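Anabena Tic22 (Anabaena sp., PDB 4EV1) probably acts as a chaperone in protein transport, as a cyanobacterial member of the Tic22-like family linked to thylakoids. Local coordinates at residues Gln5-Lys10 / Thr195-Asn200; Gln52-Phe57 / Leu78-Val83; Val147-Gly152 / Gln169-Gln174. All coordinates share one frame; numbering follows the deposited sequence.

Contact 1: Gln5-Lys10 / Thr195-Asn200; sequences QQIKEK and TLQDKN
Ile7 lays its terminal methyl over the backbone of the last turn of the partner helix, where it meets Leu196 and Gln197. CD1 of Ile7 stops 3.6 Å from the carbonyl O of Leu196. CG of Gln197 lies 3.8 Å from the same CD1, and CB of Leu196 is slightly farther off. The chain that carries it is stretched: CG1 lies opposite the carbonyl carbon, and CD1 continues outward, trans to CA (chi2 -176°), which gives isoleucine the reach to bridge two helices whose nearest CA atoms, those of Ile7 and Leu196, are 7.1 Å apart. Ile7 and Gln197 cross at about a right angle; CD1 rests on the aliphatic stem of the glutamine, whose NE2 is hydrogen-bonded to Tyr89 OH in helix 85-94. In the fold this is helix-on-helix packing between the N-terminal helix 4-11 and the C-terminal end of helix 189-198, with Leu2 touching both Ile7 and Leu196. Lys199 already leaves the helical conformation, and the carbonyl O of Leu196, buried here, has no polar partner in the model. An apolar methyl beside it excludes water without supplying a donor. On the exposed side of helix 4-11, Gln5 NE2 donates to Glu9 OE2 at 3.1 Å, one turn on; the bond is nearly straight (166°), lies in the amide plane and uses the anti lone pair of the carboxylate.

Contact 2: Gln52-Phe57 / Leu78-Val83; sequences QEAQAF and LQVTAV
Helix-on-sheet packing joins helix 51-63 to strand 79-84, which pairs antiparallel with strand 15-20. Val80 is the strand residue that meets the helix, pointing both its methyls at the turn around Ala54 and Gln55. Its CG2 lies 3.7 Å from CB of Ala54, and CG1 stands 4.1 Å from the same CB, so the alanine methyl faces the fork of the valine. With CG1 trans to the backbone N (chi1 179°), CG2 is left beside that N and also reaches CB of Gln55, at 4.2 Å. Alanine suits this spot because its short side chain lets helix and strand come close: the CA atoms of Gln55 and Val80 are 6.4 Å apart. A beta-branched valine suits the extended strand and offers a broad, compact surface. Tyr17 and Ile58 also touch Val80, while Tyr48 lies against Ala54. The strand's backbone is engaged on its edge, where Gln79, Thr81 and Val83 form backbone hydrogen bonds with Thr20, Leu18 and Ile16. With no hydrogen bond between the two segments, shape and exclusion of water probably hold the patch of Ala54, Gln55 and Val80 together, beside a polar tie from Arg62 NH2 of helix 51-63 to Leu78 O.

Contact 3: Val147-Gly152 / Gln169-Gln174; sequences VPIKVG and QGLLGQ
Ile149 and Leu171 meet at a slant, the gamma methyl of the isoleucine set against the forked end of the leucine. CG2 of Ile149 is 3.6 Å from CD1 of Leu171 and 4.1 Å from CD2, so it faces both methyls but sits nearer to one. Two torsions arrange this. In Ile149 the longer branch, CG1, stands between the backbone N and the carbonyl carbon (chi1 52°), an uncommon setting that leaves CG2 as the branch facing the helix. In Leu171, CG is trans to the backbone N (chi1 -177°), which carries the fork out from the helix toward the strand. Val147 approaches the same fork from another side, its CG1 4.5 Å from CD1 of Leu171, with its own carbonyl O as far from CD2. Strand 149-151 is an outermost strand of a mixed sheet, antiparallel to strand 156-162, and the chain then runs into helix 165-175; the contact thus packs this helix against the hairpin that precedes it. Val138 touches both Val147 and Leu171, and Leu172 turns the other way, toward Ile184 and Ala182. Leucine fits the helix position because the two methyls at its branched end can touch Ile149 and Val147 at once. The side chains that meet are all apolar, and no hydrogen bond joins the segments, so the contact probably rests mainly on burying methyl groups.

None of the three contacts has a hydrogen bond across its segments; each rests on a few side chains, mostly aliphatic, with a glutamine at the edge in contacts 1 and 2. They hold different elements: contact 1 joins two helices far apart in sequence, contacts 2 and 3 each set a helix against a strand close by. Contacts 1 and 3 are mostly buried, two of three touching residues in each, whereas contact 2 has one buried. Contact 1 buries a backbone carbonyl O without a partner in the model, at a helix end, while contact 3 is a meeting of methyls. Along the chain, contact 1 spans the other two. Contacts 1 and 2 lie on opposite sides of the chain's centre.

Contact 1: Gln5-Lys10 / Thr195-Asn200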
ATOM      1  N   GLN A   5     -10.208  11.337   9.368  1.00 41.27           N
ATOM      2  CA  GLN A   5     -10.134  10.212  10.282  1.00 40.99           C
ATOM      3  C   GLN A   5     -10.720   8.940   9.655  1.00 39.06           C
ATOM      4  O   GLN A   5     -10.171   7.851   9.834  1.00 38.22           O
ATOM      5  CB  GLN A   5     -10.801  10.510  11.631  1.00 42.73           C
ATOM      6  CG  GLN A   5     -10.698   9.338  12.625  1.00 43.83           C
ATOM      7  CD  GLN A   5      -9.251   8.948  12.972  1.00 46.71           C
ATOM      8  OE1 GLN A   5      -8.334   9.801  13.005  1.00 44.87           O
ATOM      9  NE2 GLN A   5      -9.038   7.649  13.229  1.00 48.14           N
ATOM     10  N   GLN A   6     -11.810   9.068   8.916  1.00 37.35           N
ATOM     11  CA  GLN A   6     -12.368   7.915   8.220  1.00 36.70           C
ATOM     12  C   GLN A   6     -11.416   7.348   7.167  1.00 34.13           C
ATOM     13  O   GLN A   6     -11.314   6.138   7.036  1.00 33.15           O
ATOM     14  CB  GLN A   6     -13.697   8.265   7.560  1.00 37.59           C
ATOM     15  CG  GLN A   6     -14.813   8.455   8.585  1.00 40.33           C
ATOM     16  CD  GLN A   6     -16.089   9.019   7.963  1.00 41.76           C
ATOM     17  OE1 GLN A   6     -16.051   9.985   7.204  1.00 38.57           O
ATOM     18  NE2 GLN A   6     -17.221   8.409   8.292  1.00 44.48           N
ATOM     19  N   ILE A   7     -10.782   8.221   6.383  1.00 32.50           N
ATOM     20  CA  ILE A   7      -9.815   7.819   5.371  1.00 31.93           C
ATOM     21  C   ILE A   7      -8.622   7.121   6.051  1.00 31.75           C
ATOM     22  O   ILE A   7      -8.214   6.049   5.612  1.00 30.01           O
ATOM     23  CB  ILE A   7      -9.345   9.022   4.506  1.00 32.42           C
ATOM     24  CG1 ILE A   7     -10.513   9.553   3.672  1.00 34.24           C
ATOM     25  CG2 ILE A   7      -8.227   8.641   3.601  1.00 30.96           C
ATOM     26  CD1 ILE A   7     -10.138  10.680   2.704  1.00 36.32           C
ATOM     27  N   LYS A   8      -8.120   7.689   7.153  1.00 31.48           N
ATOM     28  CA  LYS A   8      -7.014   7.056   7.887  1.00 32.32           C
ATOM     29  C   LYS A   8      -7.388   5.637   8.332  1.00 32.44           C
ATOM     30  O   LYS A   8      -6.596   4.722   8.169  1.00 30.48           O
ATOM     31  CB  LYS A   8      -6.534   7.918   9.080  1.00 32.10           C
ATOM     32  CG  LYS A   8      -5.763   7.130  10.158  1.00 33.55           C
ATOM     33  CD  LYS A   8      -5.134   8.017  11.182  1.00 36.13           C
ATOM     34  CE  LYS A   8      -4.121   7.284  12.084  1.00 37.23           C
ATOM     35  NZ  LYS A   8      -4.680   6.068  12.758  1.00 36.62           N
ATOM     36  N   GLU A   9      -8.599   5.443   8.851  1.00 33.02           N
ATOM     37  CA  GLU A   9      -8.983   4.129   9.365  1.00 34.54           C
ATOM     38  C   GLU A   9      -9.127   3.082   8.263  1.00 33.95           C
ATOM     39  O   GLU A   9      -8.914   1.908   8.522  1.00 35.63           O
ATOM     40  CB  GLU A   9     -10.299   4.201  10.131  1.00 36.44           C
ATOM     41  CG  GLU A   9     -10.193   4.907  11.450  1.00 40.71           C
ATOM     42  CD  GLU A   9     -11.567   5.158  12.087  1.00 47.16           C
ATOM     43  OE1 GLU A   9     -12.549   4.461  11.705  1.00 49.72           O
ATOM     44  OE2 GLU A   9     -11.651   6.047  12.967  1.00 48.79           O
ATOM     45  N   LYS A  10      -9.499   3.512   7.054  1.00 32.80           N
ATOM     46  CA  LYS A  10      -9.566   2.619   5.895  1.00 31.68           C
ATOM     47  C   LYS A  10      -8.148   2.228   5.485  1.00 31.02           C
ATOM     48  O   LYS A  10      -7.854   1.056   5.290  1.00 31.10           O
ATOM     49  CB  LYS A  10     -10.311   3.266   4.718  1.00 30.75           C
ATOM     50  CG  LYS A  10     -11.855   3.386   4.922  1.00 31.61           C
ATOM     51  CD  LYS A  10     -12.527   3.806   3.659  1.00 30.22           C
ATOM     52  CE  LYS A  10     -14.014   3.990   3.845  1.00 31.10           C
ATOM     53  NZ  LYS A  10     -14.623   2.746   4.338  1.00 29.94           N
ATOM     54  N   THR A 195     -10.002   9.792  -5.004  1.00 37.31           N
ATOM     55  CA  THR A 195     -11.470   9.588  -5.012  1.00 37.20           C
ATOM     56  C   THR A 195     -12.079   9.700  -3.616  1.00 37.44           C
ATOM     57  O   THR A 195     -13.107  10.391  -3.424  1.00 38.50           O
ATOM     58  CB  THR A 195     -11.888   8.222  -5.605  1.00 37.70           C
ATOM     59  OG1 THR A 195     -11.392   8.104  -6.943  1.00 35.01           O
ATOM     60  CG2 THR A 195     -13.435   8.081  -5.568  1.00 37.42           C
ATOM     61  N   LEU A 196     -11.480   9.030  -2.635  1.00 36.12           N
ATOM     62  CA  LEU A 196     -12.009   9.089  -1.255  1.00 36.79           C
ATOM     63  C   LEU A 196     -11.908  10.526  -0.674  1.00 37.17           C
ATOM     64  O   LEU A 196     -12.721  10.921   0.155  1.00 37.01           O
ATOM     65  CB  LEU A 196     -11.286   8.115  -0.330  1.00 36.32           C
ATOM     66  CG  LEU A 196     -11.283   6.626  -0.699  1.00 35.92           C
ATOM     67  CD1 LEU A 196     -10.359   5.875   0.224  1.00 36.06           C
ATOM     68  CD2 LEU A 196     -12.661   6.069  -0.634  1.00 34.79           C
ATOM     69  N   GLN A 197     -10.911  11.285  -1.108  1.00 38.32           N
ATOM     70  CA  GLN A 197     -10.744  12.678  -0.661  1.00 40.65           C
ATOM     71  C   GLN A 197     -11.748  13.632  -1.367  1.00 43.05           C
ATOM     72  O   GLN A 197     -12.157  14.634  -0.781  1.00 43.74           O
ATOM     73  CB  GLN A 197      -9.308  13.155  -0.916  1.00 40.43           C
ATOM     74  CG  GLN A 197      -8.237  12.471  -0.052  1.00 41.44           C
ATOM     75  CD  GLN A 197      -6.803  12.847  -0.426  1.00 43.50           C
ATOM     76  OE1 GLN A 197      -6.473  13.048  -1.588  1.00 44.01           O
ATOM     77  NE2 GLN A 197      -5.935  12.907   0.574  1.00 46.16           N
ATOM     78  N   ASP A 198     -12.131  13.315  -2.620  1.00 44.79           N
ATOM     79  CA  ASP A 198     -12.841  14.268  -3.512  1.00 47.09           C
ATOM     80  C   ASP A 198     -14.348  14.052  -3.709  1.00 48.84           C
ATOM     81  O   ASP A 198     -15.025  14.921  -4.263  1.00 48.27           O
ATOM     82  CB  ASP A 198     -12.164  14.318  -4.897  1.00 47.32           C
ATOM     83  CG  ASP A 198     -10.736  14.837  -4.831  1.00 49.52           C
ATOM     84  OD1 ASP A 198     -10.359  15.394  -3.775  1.00 52.61           O
ATOM     85  OD2 ASP A 198      -9.982  14.682  -5.821  1.00 52.10           O
ATOM     86  N   LYS A 199     -14.883  12.907  -3.290  1.00 50.03           N
ATOM     87  CA  LYS A 199     -16.301  12.617  -3.549  1.00 52.22           C
ATOM     88  C   LYS A 199     -17.189  12.603  -2.289  1.00 53.08           C
ATOM     89  O   LYS A 199     -16.716  12.280  -1.196  1.00 52.83           O
ATOM     90  CB  LYS A 199     -16.435  11.313  -4.336  1.00 52.18           C
ATOM     91  CG  LYS A 199     -15.816  11.392  -5.708  1.00 54.25           C
ATOM     92  CD  LYS A 199     -16.716  10.773  -6.771  1.00 58.90           C
ATOM     93  CE  LYS A 199     -16.192  11.007  -8.197  1.00 60.61           C
ATOM     94  NZ  LYS A 199     -16.368   9.765  -9.022  1.00 62.84           N
ATOM     95  N   ASN A 200     -18.463  12.984  -2.455  1.00 54.15           N
ATOM     96  CA  ASN A 200     -19.480  12.903  -1.380  1.00 54.95           C
ATOM     97  C   ASN A 200     -20.295  11.589  -1.438  1.00 54.67           C
ATOM     98  O   ASN A 200     -20.993  11.226  -0.477  1.00 55.41           O
ATOM     99  CB  ASN A 200     -20.453  14.108  -1.433  1.00 56.06           C
ATOM    100  CG  ASN A 200     -19.991  15.309  -0.583  1.00 57.48           C
ATOM    101  OD1 ASN A 200     -19.308  15.160   0.427  1.00 59.34           O
ATOM    102  ND2 ASN A 200     -20.401  16.515  -0.993  1.00 57.99           N
TER

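Contact 2: Gln52-Phe57 / Leu78-Val83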
ATOM      1  N   GLN A  52       8.805  -9.545   3.533  1.00 25.58           N
ATOM      2  CA  GLN A  52       9.919 -10.375   3.074  1.00 27.43           C
ATOM      3  C   GLN A  52      10.911  -9.554   2.232  1.00 26.78           C
ATOM      4  O   GLN A  52      12.135  -9.730   2.369  1.00 24.90           O
ATOM      5  CB  GLN A  52       9.440 -11.616   2.278  1.00 29.55           C
ATOM      6  CG  GLN A  52      10.570 -12.293   1.423  1.00 35.78           C
ATOM      7  CD  GLN A  52      10.343 -13.769   1.126  1.00 42.34           C
ATOM      8  OE1 GLN A  52      11.286 -14.491   0.796  1.00 50.06           O
ATOM      9  NE2 GLN A  52       9.103 -14.220   1.219  1.00 45.88           N
ATOM     10  N   GLU A  53      10.384  -8.662   1.388  1.00 25.57           N
ATOM     11  CA  GLU A  53      11.246  -7.769   0.598  1.00 26.54           C
ATOM     12  C   GLU A  53      12.040  -6.827   1.479  1.00 25.07           C
ATOM     13  O   GLU A  53      13.249  -6.631   1.243  1.00 25.68           O
ATOM     14  CB  GLU A  53      10.460  -6.962  -0.484  1.00 26.65           C
ATOM     15  CG  GLU A  53      10.172  -7.775  -1.693  1.00 32.65           C
ATOM     16  CD  GLU A  53       9.309  -7.069  -2.761  1.00 36.88           C
ATOM     17  OE1 GLU A  53       9.426  -5.835  -2.896  1.00 33.80           O
ATOM     18  OE2 GLU A  53       8.539  -7.793  -3.481  1.00 43.00           O
ATOM     19  N   ALA A  54      11.394  -6.248   2.493  1.00 22.90           N
ATOM     20  CA  ALA A  54      12.068  -5.367   3.441  1.00 21.99           C
ATOM     21  C   ALA A  54      13.204  -6.106   4.127  1.00 22.17           C
ATOM     22  O   ALA A  54      14.294  -5.591   4.259  1.00 21.43           O
ATOM     23  CB  ALA A  54      11.045  -4.829   4.542  1.00 20.90           C
ATOM     24  N   GLN A  55      12.911  -7.310   4.581  1.00 22.28           N
ATOM     25  CA  GLN A  55      13.898  -8.092   5.251  1.00 23.04           C
ATOM     26  C   GLN A  55      15.082  -8.450   4.335  1.00 24.01           C
ATOM     27  O   GLN A  55      16.225  -8.458   4.799  1.00 25.06           O
ATOM     28  CB  GLN A  55      13.274  -9.323   5.881  1.00 22.54           C
ATOM     29  CG  GLN A  55      14.251 -10.042   6.855  1.00 25.43           C
ATOM     30  CD  GLN A  55      14.706  -9.225   8.049  1.00 21.59           C
ATOM     31  OE1 GLN A  55      15.943  -8.999   8.260  1.00 23.57           O
ATOM     32  NE2 GLN A  55      13.767  -8.757   8.822  1.00 20.69           N
ATOM     33  N   ALA A  56      14.803  -8.709   3.065  1.00 24.18           N
ATOM     34  CA  ALA A  56      15.835  -9.091   2.099  1.00 25.46           C
ATOM     35  C   ALA A  56      16.801  -7.922   1.929  1.00 25.65           C
ATOM     36  O   ALA A  56      18.018  -8.105   1.835  1.00 27.34           O
ATOM     37  CB  ALA A  56      15.171  -9.484   0.757  1.00 25.92           C
ATOM     38  N   PHE A  57      16.253  -6.716   1.895  1.00 25.37           N
ATOM     39  CA  PHE A  57      17.052  -5.500   1.838  1.00 25.78           C
ATOM     40  C   PHE A  57      18.013  -5.407   3.019  1.00 25.77           C
ATOM     41  O   PHE A  57      19.211  -5.200   2.841  1.00 25.41           O
ATOM     42  CB  PHE A  57      16.177  -4.256   1.713  1.00 25.62           C
ATOM     43  CG  PHE A  57      16.948  -2.996   1.812  1.00 28.87           C
ATOM     44  CD1 PHE A  57      17.728  -2.575   0.751  1.00 32.47           C
ATOM     45  CD2 PHE A  57      16.997  -2.286   2.993  1.00 34.53           C
ATOM     46  CE1 PHE A  57      18.469  -1.452   0.838  1.00 33.07           C
ATOM     47  CE2 PHE A  57      17.751  -1.136   3.068  1.00 36.22           C
ATOM     48  CZ  PHE A  57      18.476  -0.720   1.987  1.00 33.86           C
ATOM     49  N   LEU A  78      19.385  -3.027  12.470  1.00 30.07           N
ATOM     50  CA  LEU A  78      18.263  -2.891  11.507  1.00 28.14           C
ATOM     51  C   LEU A  78      17.258  -4.021  11.600  1.00 27.20           C
ATOM     52  O   LEU A  78      17.638  -5.177  11.737  1.00 26.33           O
ATOM     53  CB  LEU A  78      18.796  -2.866  10.091  1.00 28.72           C
ATOM     54  CG  LEU A  78      19.494  -1.625   9.659  1.00 31.18           C
ATOM     55  CD1 LEU A  78      19.887  -1.846   8.212  1.00 32.52           C
ATOM     56  CD2 LEU A  78      18.623  -0.366   9.853  1.00 27.92           C
ATOM     57  N   GLN A  79      15.976  -3.680  11.470  1.00 24.56           N
ATOM     58  CA  GLN A  79      14.884  -4.602  11.492  1.00 24.90           C
ATOM     59  C   GLN A  79      13.713  -3.994  10.714  1.00 23.54           C
ATOM     60  O   GLN A  79      13.721  -2.824  10.342  1.00 24.43           O
ATOM     61  CB  GLN A  79      14.454  -4.866  12.912  1.00 25.26           C
ATOM     62  CG  GLN A  79      13.785  -3.631  13.637  1.00 25.33           C
ATOM     63  CD  GLN A  79      13.330  -3.979  15.044  1.00 27.25           C
ATOM     64  OE1 GLN A  79      14.140  -4.279  15.910  1.00 25.42           O
ATOM     65  NE2 GLN A  79      12.019  -3.974  15.263  1.00 26.93           N
ATOM     66  N   VAL A  80      12.709  -4.809  10.487  1.00 23.97           N
ATOM     67  CA  VAL A  80      11.506  -4.388   9.840  1.00 23.89           C
ATOM     68  C   VAL A  80      10.526  -3.996  10.944  1.00 25.51           C
ATOM     69  O   VAL A  80      10.321  -4.772  11.884  1.00 25.65           O
ATOM     70  CB  VAL A  80      10.877  -5.522   9.016  1.00 23.96           C
ATOM     71  CG1 VAL A  80       9.541  -5.036   8.339  1.00 23.10           C
ATOM     72  CG2 VAL A  80      11.838  -6.014   7.939  1.00 23.65           C
ATOM     73  N   THR A  81       9.906  -2.818  10.800  1.00 23.96           N
ATOM     74  CA  THR A  81       8.796  -2.368  11.621  1.00 23.86           C
ATOM     75  C   THR A  81       7.544  -2.253  10.746  1.00 23.92           C
ATOM     76  O   THR A  81       7.588  -1.672   9.649  1.00 25.19           O
ATOM     77  CB  THR A  81       9.160  -1.030  12.286  1.00 22.26           C
ATOM     78  OG1 THR A  81      10.311  -1.249  13.131  1.00 23.96           O
ATOM     79  CG2 THR A  81       8.012  -0.478  13.089  1.00 23.77           C
ATOM     80  N   ALA A  82       6.444  -2.792  11.232  1.00 23.98           N
ATOM     81  CA  ALA A  82       5.147  -2.729  10.564  1.00 24.09           C
ATOM     82  C   ALA A  82       4.360  -1.468  11.042  1.00 23.91           C
ATOM     83  O   ALA A  82       4.216  -1.235  12.248  1.00 24.71           O
ATOM     84  CB  ALA A  82       4.386  -4.011  10.870  1.00 23.31           C
ATOM     85  N   VAL A  83       3.977  -0.613  10.103  1.00 23.83           N
ATOM     86  CA  VAL A  83       3.235   0.634  10.387  1.00 24.37           C
ATOM     87  C   VAL A  83       1.902   0.611   9.561  1.00 24.78           C
ATOM     88  O   VAL A  83       1.914   0.328   8.353  1.00 26.76           O
ATOM     89  CB  VAL A  83       4.103   1.874   9.995  1.00 24.81           C
ATOM     90  CG1 VAL A  83       3.403   3.259  10.358  1.00 24.68           C
ATOM     91  CG2 VAL A  83       5.570   1.745  10.612  1.00 26.02           C
TER

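Contact 3: Val147-Gly152 / Gln169-Gln174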
ATOM      1  N   VAL A 147     -18.444  -5.371  -7.432  1.00 41.12           N
ATOM      2  CA  VAL A 147     -19.078  -6.462  -6.714  1.00 42.24           C
ATOM      3  C   VAL A 147     -18.817  -6.307  -5.220  1.00 42.85           C
ATOM      4  O   VAL A 147     -17.660  -6.214  -4.806  1.00 40.73           O
ATOM      5  CB  VAL A 147     -18.524  -7.868  -7.163  1.00 42.16           C
ATOM      6  CG1 VAL A 147     -19.098  -8.979  -6.294  1.00 42.84           C
ATOM      7  CG2 VAL A 147     -18.820  -8.134  -8.616  1.00 42.45           C
ATOM      8  N   PRO A 148     -19.890  -6.243  -4.414  1.00 45.14           N
ATOM      9  CA  PRO A 148     -19.761  -6.236  -2.956  1.00 46.46           C
ATOM     10  C   PRO A 148     -19.649  -7.637  -2.364  1.00 48.20           C
ATOM     11  O   PRO A 148     -19.947  -8.631  -3.044  1.00 48.86           O
ATOM     12  CB  PRO A 148     -21.047  -5.555  -2.475  1.00 47.19           C
ATOM     13  CG  PRO A 148     -21.896  -5.306  -3.710  1.00 47.51           C
ATOM     14  CD  PRO A 148     -21.291  -6.059  -4.838  1.00 46.49           C
ATOM     15  N   ILE A 149     -19.186  -7.711  -1.120  1.00 49.44           N
ATOM     16  CA  ILE A 149     -19.162  -8.975  -0.384  1.00 50.91           C
ATOM     17  C   ILE A 149     -19.846  -8.806   0.967  1.00 52.87           C
ATOM     18  O   ILE A 149     -19.916  -7.705   1.515  1.00 52.17           O
ATOM     19  CB  ILE A 149     -17.728  -9.567  -0.194  1.00 50.14           C
ATOM     20  CG1 ILE A 149     -16.764  -8.532   0.394  1.00 49.30           C
ATOM     21  CG2 ILE A 149     -17.187 -10.070  -1.516  1.00 49.86           C
ATOM     22  CD1 ILE A 149     -15.450  -9.128   0.929  1.00 50.03           C
ATOM     23  N   LYS A 150     -20.363  -9.927   1.462  1.00 55.80           N
ATOM     24  CA  LYS A 150     -21.059 -10.021   2.747  1.00 58.31           C
ATOM     25  C   LYS A 150     -19.995 -10.031   3.836  1.00 59.09           C
ATOM     26  O   LYS A 150     -18.978 -10.727   3.706  1.00 59.05           O
ATOM     27  CB  LYS A 150     -21.886 -11.319   2.832  1.00 59.41           C
ATOM     28  CG  LYS A 150     -22.772 -11.624   1.600  1.00 62.20           C
ATOM     29  CD  LYS A 150     -23.562 -12.972   1.701  1.00 64.84           C
ATOM     30  CE  LYS A 150     -24.086 -13.425   0.323  1.00 65.55           C
ATOM     31  NZ  LYS A 150     -25.222 -14.428   0.340  1.00 67.30           N
ATOM     32  N   VAL A 151     -20.203  -9.242   4.891  1.00 60.48           N
ATOM     33  CA  VAL A 151     -19.262  -9.207   6.021  1.00 61.29           C
ATOM     34  C   VAL A 151     -20.001  -9.132   7.364  1.00 62.73           C
ATOM     35  O   VAL A 151     -21.092  -8.561   7.449  1.00 63.17           O
ATOM     36  CB  VAL A 151     -18.223  -8.046   5.888  1.00 60.85           C
ATOM     37  CG1 VAL A 151     -17.680  -7.617   7.254  1.00 60.74           C
ATOM     38  CG2 VAL A 151     -17.058  -8.454   4.959  1.00 60.20           C
ATOM     39  N   GLY A 152     -19.389  -9.727   8.394  1.00 63.86           N
ATOM     40  CA  GLY A 152     -19.939  -9.758   9.758  1.00 65.19           C
ATOM     41  C   GLY A 152     -21.095 -10.734   9.948  1.00 66.81           C
ATOM     42  O   GLY A 152     -21.306 -11.647   9.134  1.00 66.94           O
ATOM     43  N   GLN A 169      -8.704 -12.506  -7.954  0.50 35.31           N
ATOM     44  CA  GLN A 169      -9.028 -13.619  -8.873  0.50 36.78           C
ATOM     45  C   GLN A 169      -9.952 -14.597  -8.175  0.50 36.90           C
ATOM     46  O   GLN A 169     -10.833 -15.202  -8.809  0.50 37.51           O
ATOM     47  CB  GLN A 169      -7.772 -14.347  -9.382  0.50 37.31           C
ATOM     48  CG  GLN A 169      -7.258 -13.881 -10.766  0.50 39.41           C
ATOM     49  CD  GLN A 169      -8.105 -14.384 -11.952  0.50 40.96           C
ATOM     50  OE1 GLN A 169      -8.361 -13.635 -12.903  0.50 43.55           O
ATOM     51  NE2 GLN A 169      -8.542 -15.640 -11.893  0.50 40.34           N
ATOM     52  N   GLY A 170      -9.759 -14.742  -6.866  1.00 36.76           N
ATOM     53  CA  GLY A 170     -10.628 -15.579  -6.049  1.00 37.16           C
ATOM     54  C   GLY A 170     -12.071 -15.133  -6.097  1.00 37.62           C
ATOM     55  O   GLY A 170     -12.950 -15.946  -6.355  1.00 38.47           O
ATOM     56  N   LEU A 171     -12.318 -13.844  -5.849  1.00 37.15           N
ATOM     57  CA  LEU A 171     -13.675 -13.269  -5.927  1.00 37.52           C
ATOM     58  C   LEU A 171     -14.249 -13.305  -7.341  1.00 38.63           C
ATOM     59  O   LEU A 171     -15.417 -13.642  -7.527  1.00 37.30           O
ATOM     60  CB  LEU A 171     -13.692 -11.824  -5.424  1.00 37.06           C
ATOM     61  CG  LEU A 171     -15.057 -11.101  -5.380  1.00 36.99           C
ATOM     62  CD1 LEU A 171     -16.088 -11.814  -4.514  1.00 38.16           C
ATOM     63  CD2 LEU A 171     -14.843  -9.685  -4.863  1.00 35.07           C
ATOM     64  N   LEU A 172     -13.416 -12.988  -8.336  1.00 39.69           N
ATOM     65  CA  LEU A 172     -13.818 -13.122  -9.734  1.00 41.96           C
ATOM     66  C   LEU A 172     -14.426 -14.509  -9.983  1.00 44.57           C
ATOM     67  O   LEU A 172     -15.553 -14.622 -10.475  1.00 44.70           O
ATOM     68  CB  LEU A 172     -12.636 -12.903 -10.673  1.00 42.22           C
ATOM     69  CG  LEU A 172     -12.965 -13.017 -12.159  1.00 41.67           C
ATOM     70  CD1 LEU A 172     -14.154 -12.136 -12.480  1.00 42.68           C
ATOM     71  CD2 LEU A 172     -11.756 -12.661 -12.999  1.00 42.75           C
ATOM     72  N   GLY A 173     -13.680 -15.544  -9.593  1.00 46.13           N
ATOM     73  CA  GLY A 173     -14.121 -16.943  -9.695  1.00 47.93           C
ATOM     74  C   GLY A 173     -15.497 -17.209  -9.099  1.00 49.37           C
ATOM     75  O   GLY A 173     -16.272 -17.975  -9.667  1.00 50.40           O
ATOM     76  N   GLN A 174     -15.822 -16.561  -7.977  1.00 49.86           N
ATOM     77  CA  GLN A 174     -17.145 -16.720  -7.333  1.00 51.02           C
ATOM     78  C   GLN A 174     -18.268 -15.999  -8.085  1.00 51.59           C
ATOM     79  O   GLN A 174     -19.425 -16.403  -8.003  1.00 51.47           O
ATOM     80  CB  GLN A 174     -17.138 -16.217  -5.888  1.00 50.72           C
ATOM     81  CG  GLN A 174     -16.333 -17.070  -4.917  1.00 53.11           C
ATOM     82  CD  GLN A 174     -16.063 -16.364  -3.594  1.00 55.51           C
ATOM     83  OE1 GLN A 174     -16.983 -15.900  -2.922  1.00 59.58           O
ATOM     84  NE2 GLN A 174     -14.794 -16.284  -3.213  1.00 57.10           N
TER